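Local coordinates for protein 4-hydroxy-3-methylbut-2-enyl diphosphate reductase (Aquifex aeolicus, PDB 3DNF) that catalyses the last step of the non-mevalonate isoprenoid pathway, reducing (E)-4-hydroxy-3-methylbut-2-enyl diphosphate to isopentenyl and dimethylallyl diphosphate with an iron-sulfur cluster, at residues Y114-L118 / E152-H156; A207-M213 / S231-N237. One frame throughout, in Å; residues are numbered along the deposited sequence. Where two conformers were deposited one is given.

Both contacts are largely buried, both lie away from the iron-sulfur cluster, and they share no element: their nearest atoms are about 29 Å apart and each belongs to a different four-stranded parallel sheet of the three-lobed fold. Contact 1 packs a turn before strand 158-163 onto one face of strand 115-119, and its chemistry is aromatic and apolar, with the polar bonds kept inside 152-156. In contact 2 the chain entering strand 212-216 meets the end of helix 222-234 and the turn after it. There, asparagine amides and backbone carbonyls do most of the holding, and the buried surface, 410 Å², is nearly twice the 215 Å² of contact 1.

Contact 1: residues Y114-L118 / E152-H156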
loop_
_atom_site.group_PDB
_atom_site.type_symbol
_atom_site.label_atom_id
_atom_site.label_comp_id
_atom_site.label_asym_id
_atom_site.label_seq_id
_atom_site.Cartn_x
_atom_site.Cartn_y
_atom_site.Cartn_z
ATOM N N TYR B 114 15.939 4.877 -1.940
ATOM C CA TYR B 114 14.724 4.420 -2.648
ATOM C C TYR B 114 14.592 4.942 -4.077
ATOM O O TYR B 114 15.047 6.054 -4.380
ATOM C CB TYR B 114 13.429 4.856 -1.918
ATOM C CG TYR B 114 13.237 4.185 -0.591
ATOM C CD1 TYR B 114 12.630 2.944 -0.507
ATOM C CD2 TYR B 114 13.734 4.771 0.600
ATOM C CE1 TYR B 114 12.477 2.307 0.724
ATOM C CE2 TYR B 114 13.580 4.152 1.826
ATOM C CZ TYR B 114 12.950 2.909 1.882
ATOM O OH TYR B 114 12.807 2.284 3.081
ATOM N N PHE B 115 13.963 4.136 -4.940
ATOM C CA PHE B 115 13.471 4.606 -6.246
ATOM C C PHE B 115 12.101 5.258 -5.957
ATOM O O PHE B 115 11.283 4.656 -5.312
ATOM C CB PHE B 115 13.266 3.410 -7.170
ATOM C CG PHE B 115 12.704 3.768 -8.520
ATOM C CD1 PHE B 115 13.550 4.167 -9.555
ATOM C CD2 PHE B 115 11.325 3.698 -8.760
ATOM C CE1 PHE B 115 13.028 4.493 -10.826
ATOM C CE2 PHE B 115 10.791 4.023 -10.030
ATOM C CZ PHE B 115 11.645 4.402 -11.064
ATOM N N VAL B 116 11.890 6.477 -6.420
ATOM C CA VAL B 116 10.705 7.247 -5.974
ATOM C C VAL B 116 9.540 7.094 -6.969
ATOM O O VAL B 116 9.670 7.307 -8.173
ATOM C CB VAL B 116 11.067 8.731 -5.735
ATOM C CG1 VAL B 116 9.811 9.589 -5.438
ATOM C CG2 VAL B 116 12.026 8.823 -4.537
ATOM N N VAL B 117 8.362 6.820 -6.412
ATOM C CA VAL B 117 7.128 6.935 -7.140
ATOM C C VAL B 117 6.307 8.128 -6.625
ATOM O O VAL B 117 6.057 8.240 -5.435
ATOM C CB VAL B 117 6.344 5.631 -6.988
ATOM C CG1 VAL B 117 4.869 5.837 -7.353
ATOM C CG2 VAL B 117 6.988 4.503 -7.833
ATOM N N LEU B 118 6.012 9.055 -7.516
ATOM C CA LEU B 118 5.166 10.216 -7.187
ATOM C C LEU B 118 3.793 9.914 -7.767
ATOM O O LEU B 118 3.642 9.892 -8.978
ATOM C CB LEU B 118 5.759 11.489 -7.807
ATOM C CG LEU B 118 5.005 12.816 -7.751
ATOM C CD1 LEU B 118 4.650 13.134 -6.309
ATOM C CD2 LEU B 118 5.912 13.912 -8.384
ATOM N N GLU B 152 7.690 0.319 -14.197
ATOM C CA GLU B 152 9.099 0.649 -14.004
ATOM C C GLU B 152 9.536 0.574 -12.521
ATOM O O GLU B 152 10.646 0.140 -12.225
ATOM C CB GLU B 152 9.411 2.017 -14.612
ATOM C CG GLU B 152 10.879 2.425 -14.585
ATOM C CD GLU B 152 11.721 1.707 -15.629
ATOM O OE1 GLU B 152 11.153 0.994 -16.494
ATOM O OE2 GLU B 152 12.963 1.851 -15.570
ATOM N N ALA B 153 8.662 0.982 -11.596
ATOM C CA ALA B 153 8.967 0.879 -10.184
ATOM C C ALA B 153 9.110 -0.582 -9.729
ATOM O O ALA B 153 9.883 -0.864 -8.815
ATOM C CB ALA B 153 7.892 1.668 -9.297
ATOM N N LEU B 154 8.396 -1.499 -10.389
ATOM C CA LEU B 154 8.450 -2.924 -10.023
ATOM C C LEU B 154 9.796 -3.588 -10.340
ATOM O O LEU B 154 10.071 -4.701 -9.885
ATOM C CB LEU B 154 7.287 -3.694 -10.653
ATOM C CG LEU B 154 5.868 -3.162 -10.382
ATOM C CD1 LEU B 154 4.836 -4.203 -10.825
ATOM C CD2 LEU B 154 5.629 -2.726 -8.899
ATOM N N LYS B 155 10.632 -2.882 -11.092
ATOM C CA LYS B 155 11.985 -3.338 -11.432
ATOM C C LYS B 155 12.934 -3.144 -10.254
ATOM O O LYS B 155 14.024 -3.706 -10.233
ATOM C CB LYS B 155 12.510 -2.558 -12.642
ATOM C CG LYS B 155 11.790 -2.867 -13.940
ATOM C CD LYS B 155 12.306 -1.954 -15.032
ATOM C CE LYS B 155 11.651 -2.280 -16.354
ATOM N NZ LYS B 155 12.049 -1.260 -17.371
ATOM N N HIS B 156 12.512 -2.379 -9.253
ATOM C CA HIS B 156 13.390 -2.030 -8.144
ATOM C C HIS B 156 13.004 -2.793 -6.888
ATOM O O HIS B 156 11.834 -3.128 -6.703
ATOM C CB HIS B 156 13.322 -0.514 -7.885
ATOM C CG HIS B 156 13.909 0.282 -9.000
ATOM N ND1 HIS B 156 13.198 0.621 -10.133
ATOM C CD2 HIS B 156 15.166 0.732 -9.199
ATOM C CE1 HIS B 156 13.990 1.257 -10.980
ATOM N NE2 HIS B 156 15.185 1.359 -10.423
#
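F115 and H156 meet as an offset stack, ring centroids 3.9 Å apart and planes only 13° from parallel. CE1 of H156 lies over one face of the phenyl ring toward its rim, 3.3 Å from CD1 of F115, and CD1 in turn sits over one face of the imidazole. The methylene of F115 shares that imidazole face: CB stands 3.9 Å from the ring centroid in a CH-pi contact. F115 reaches this place because CG is anti to the backbone N (chi1 177°), which carries the ring out from the strand across the 152-156 turn.

Apolar contacts continue the patch. CE2 of F115 lies 3.6 Å from CA of A153 and also touches its methyl, while CZ brushes CG of E152. One branch of V117, CG2, presses on CB of A153 at 3.3 Å, tighter than usual van der Waals distance, so strand and turn are closely fitted here.

Polar bonds belong to the turn itself. ND1 of H156 makes a weak hydrogen bond of 3.3 Å to the backbone O of E152, which lies at the edge of the imidazole and in its plane; this would restrain the ring's rotation against F115. NZ of K155 forms a salt bridge of 2.6 Å with OE1 of E152, approaching on the syn side but 30° out of the carboxylate plane.

The turn precedes strand 158-163, whose G160 bonds through its backbone to both F115 and V117. Strand 141-144 flanks strand 115-119 on its other edge, with I142 touching F115 and E152, and V144 touching V117. V116 points away from the turn and packs on helices 97-111 and 125-136, so the strand is covered on both faces of the sheet.

Contact 2: residues A207-M213 / S231-N237; sequences APEVDVM and SKELNPN
N235 turns its side chain toward the connection ahead of strand 212-216 and fills the bend between A207 and D211. Its CB lies 3.5 Å from the backbone O of A207. CG stands anti to the backbone N (chi1 -175°), which sends the amide in among the carbonyls of this bend. OD1 faces back to its own segment, accepting 2.8 Å from N of N237 and closing an Asx turn. At the tip, ND2 gives a nearly straight bond (172°) to O of A207, 3.0 Å away and almost in the amide plane, plus a weak one to O of D211; O of V210 is close too, at 3.0 Å from ND2.

N237 adds a second, weak amide bond from ND2 to O of D211. Its backbone O receives N of M213 at 2.9 Å. On the helix side, CB of A207 packs on CB of L234, and OG of S231, hydrogen-bonded to T238, sits 3.2 Å from CB of M213.

In the beta-alpha-beta unit 212-216, 222-234, 238-241 the contact sets the start of the first strand against the turn from helix to second strand. Mainly, side-chain amides give N-H groups to backbone carbonyls ahead of the strand, while one backbone bond, M213 to N237, runs the other way: buried N235 uses both amide ends, fixing its rotation and tying the chain leaving the helix to the chain entering the strand.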
loop_
_atom_site.group_PDB
_atom_site.type_symbol
_atom_site.label_atom_id
_atom_site.label_comp_id
_atom_site.label_asym_id
_atom_site.label_seq_id
_atom_site.Cartn_x
_atom_site.Cartn_y
_atom_site.Cartn_z
ATOM N N ALA B 207 -24.892 20.470 6.007
ATOM C CA ALA B 207 -26.020 20.227 5.085
ATOM C C ALA B 207 -27.392 19.909 5.731
ATOM O O ALA B 207 -28.365 20.605 5.449
ATOM C CB ALA B 207 -25.656 19.185 4.017
ATOM N N PRO B 208 -27.477 18.867 6.587
ATOM C CA PRO B 208 -28.792 18.519 7.158
ATOM C C PRO B 208 -29.247 19.429 8.311
ATOM O O PRO B 208 -30.388 19.337 8.764
ATOM C CB PRO B 208 -28.590 17.074 7.657
ATOM C CG PRO B 208 -27.188 16.668 7.208
ATOM C CD PRO B 208 -26.435 17.942 7.064
ATOM N N GLU B 209 -28.358 20.311 8.750
ATOM C CA GLU B 209 -28.539 21.131 9.940
ATOM C C GLU B 209 -29.047 22.538 9.580
ATOM O O GLU B 209 -29.126 23.419 10.441
ATOM C CB GLU B 209 -27.184 21.215 10.649
ATOM C CG GLU B 209 -27.198 21.449 12.146
ATOM C CD GLU B 209 -25.797 21.361 12.758
ATOM O OE1 GLU B 209 -25.677 20.791 13.869
ATOM O OE2 GLU B 209 -24.822 21.853 12.134
ATOM N N VAL B 210 -29.381 22.736 8.302
ATOM C CA VAL B 210 -29.875 24.017 7.769
ATOM C C VAL B 210 -31.008 23.777 6.760
ATOM O O VAL B 210 -31.172 22.666 6.253
ATOM C CB VAL B 210 -28.747 24.879 7.078
ATOM C CG1 VAL B 210 -27.637 25.276 8.060
ATOM C CG2 VAL B 210 -28.158 24.168 5.851
ATOM N N ASP B 211 -31.780 24.822 6.465
ATOM C CA ASP B 211 -32.857 24.724 5.480
ATOM C C ASP B 211 -32.367 24.741 4.033
ATOM O O ASP B 211 -32.791 23.918 3.220
ATOM C CB ASP B 211 -33.901 25.815 5.709
ATOM C CG ASP B 211 -34.728 25.538 6.984
ATOM O OD1 ASP B 211 -35.302 24.288 7.027
ATOM O OD2 ASP B 211 -34.801 26.558 7.951
ATOM N N VAL B 212 -31.473 25.674 3.716
ATOM C CA VAL B 212 -30.914 25.775 2.370
ATOM C C VAL B 212 -29.405 25.781 2.457
ATOM O O VAL B 212 -28.833 26.389 3.363
ATOM C CB VAL B 212 -31.409 27.046 1.609
ATOM C CG1 VAL B 212 -31.442 28.266 2.529
ATOM C CG2 VAL B 212 -30.542 27.345 0.375
ATOM N N MET B 213 -28.788 25.071 1.515
ATOM C CA MET B 213 -27.346 25.056 1.333
ATOM C C MET B 213 -26.973 25.813 0.063
ATOM O O MET B 213 -27.517 25.546 -1.011
ATOM C CB MET B 213 -26.846 23.607 1.263
ATOM C CG MET B 213 -26.533 22.983 2.616
ATOM S SD MET B 213 -25.260 23.901 3.543
ATOM C CE MET B 213 -23.750 23.599 2.618
ATOM N N SER B 231 -23.640 17.857 -0.950
ATOM C CA SER B 231 -24.656 18.622 -0.238
ATOM C C SER B 231 -26.067 18.295 -0.735
ATOM O O SER B 231 -26.964 18.062 0.070
ATOM C CB SER B 231 -24.380 20.119 -0.374
ATOM O OG SER B 231 -25.393 20.884 0.271
ATOM N N LYS B 232 -26.230 18.273 -2.060
ATOM C CA LYS B 232 -27.493 17.972 -2.742
ATOM C C LYS B 232 -28.038 16.592 -2.350
ATOM O O LYS B 232 -29.246 16.357 -2.370
ATOM C CB LYS B 232 -27.280 18.076 -4.265
ATOM C CG LYS B 232 -28.493 17.770 -5.132
ATOM C CD LYS B 232 -29.505 18.907 -5.117
ATOM C CE LYS B 232 -30.730 18.543 -5.938
ATOM N NZ LYS B 232 -31.633 19.801 -6.113
ATOM N N GLU B 233 -27.126 15.693 -1.994
ATOM C CA GLU B 233 -27.458 14.352 -1.532
ATOM C C GLU B 233 -28.031 14.351 -0.111
ATOM O O GLU B 233 -28.851 13.497 0.228
ATOM C CB GLU B 233 -26.201 13.484 -1.588
ATOM C CG GLU B 233 -26.388 12.047 -1.142
ATOM C CD GLU B 233 -25.073 11.292 -1.097
ATOM O OE1 GLU B 233 -24.101 11.732 -1.755
ATOM O OE2 GLU B 233 -25.022 10.248 -0.409
ATOM N N LEU B 234 -27.594 15.305 0.711
ATOM C CA LEU B 234 -28.015 15.374 2.118
ATOM C C LEU B 234 -29.085 16.434 2.387
ATOM O O LEU B 234 -29.707 16.440 3.454
ATOM C CB LEU B 234 -26.813 15.617 3.038
ATOM C CG LEU B 234 -25.673 14.596 3.037
ATOM C CD1 LEU B 234 -24.463 15.161 3.771
ATOM C CD2 LEU B 234 -26.107 13.266 3.638
ATOM N N ASN B 235 -29.275 17.333 1.418
ATOM C CA ASN B 235 -30.254 18.404 1.524
ATOM C C ASN B 235 -30.622 18.830 0.080
ATOM O O ASN B 235 -29.764 19.404 -0.650
ATOM C CB ASN B 235 -29.666 19.600 2.333
ATOM C CG ASN B 235 -30.731 20.701 2.556
ATOM O OD1 ASN B 235 -31.711 20.872 1.677
ATOM N ND2 ASN B 235 -30.572 21.417 3.614
ATOM N N PRO B 236 -31.893 18.548 -0.341
ATOM C CA PRO B 236 -32.366 18.887 -1.716
ATOM C C PRO B 236 -32.226 20.380 -2.074
ATOM O O PRO B 236 -31.999 20.745 -3.232
ATOM C CB PRO B 236 -33.868 18.446 -1.673
ATOM C CG PRO B 236 -34.219 18.383 -0.232
ATOM C CD PRO B 236 -32.978 17.892 0.470
ATOM N N ASN B 237 -32.289 21.238 -1.034
ATOM C CA ASN B 237 -32.239 22.685 -1.228
ATOM C C ASN B 237 -30.812 23.206 -1.290
ATOM O O ASN B 237 -30.495 24.260 -0.728
ATOM C CB ASN B 237 -33.045 23.392 -0.136
ATOM C CG ASN B 237 -34.482 22.924 -0.086
ATOM O OD1 ASN B 237 -35.178 22.967 -1.136
ATOM N ND2 ASN B 237 -34.925 22.505 1.004
#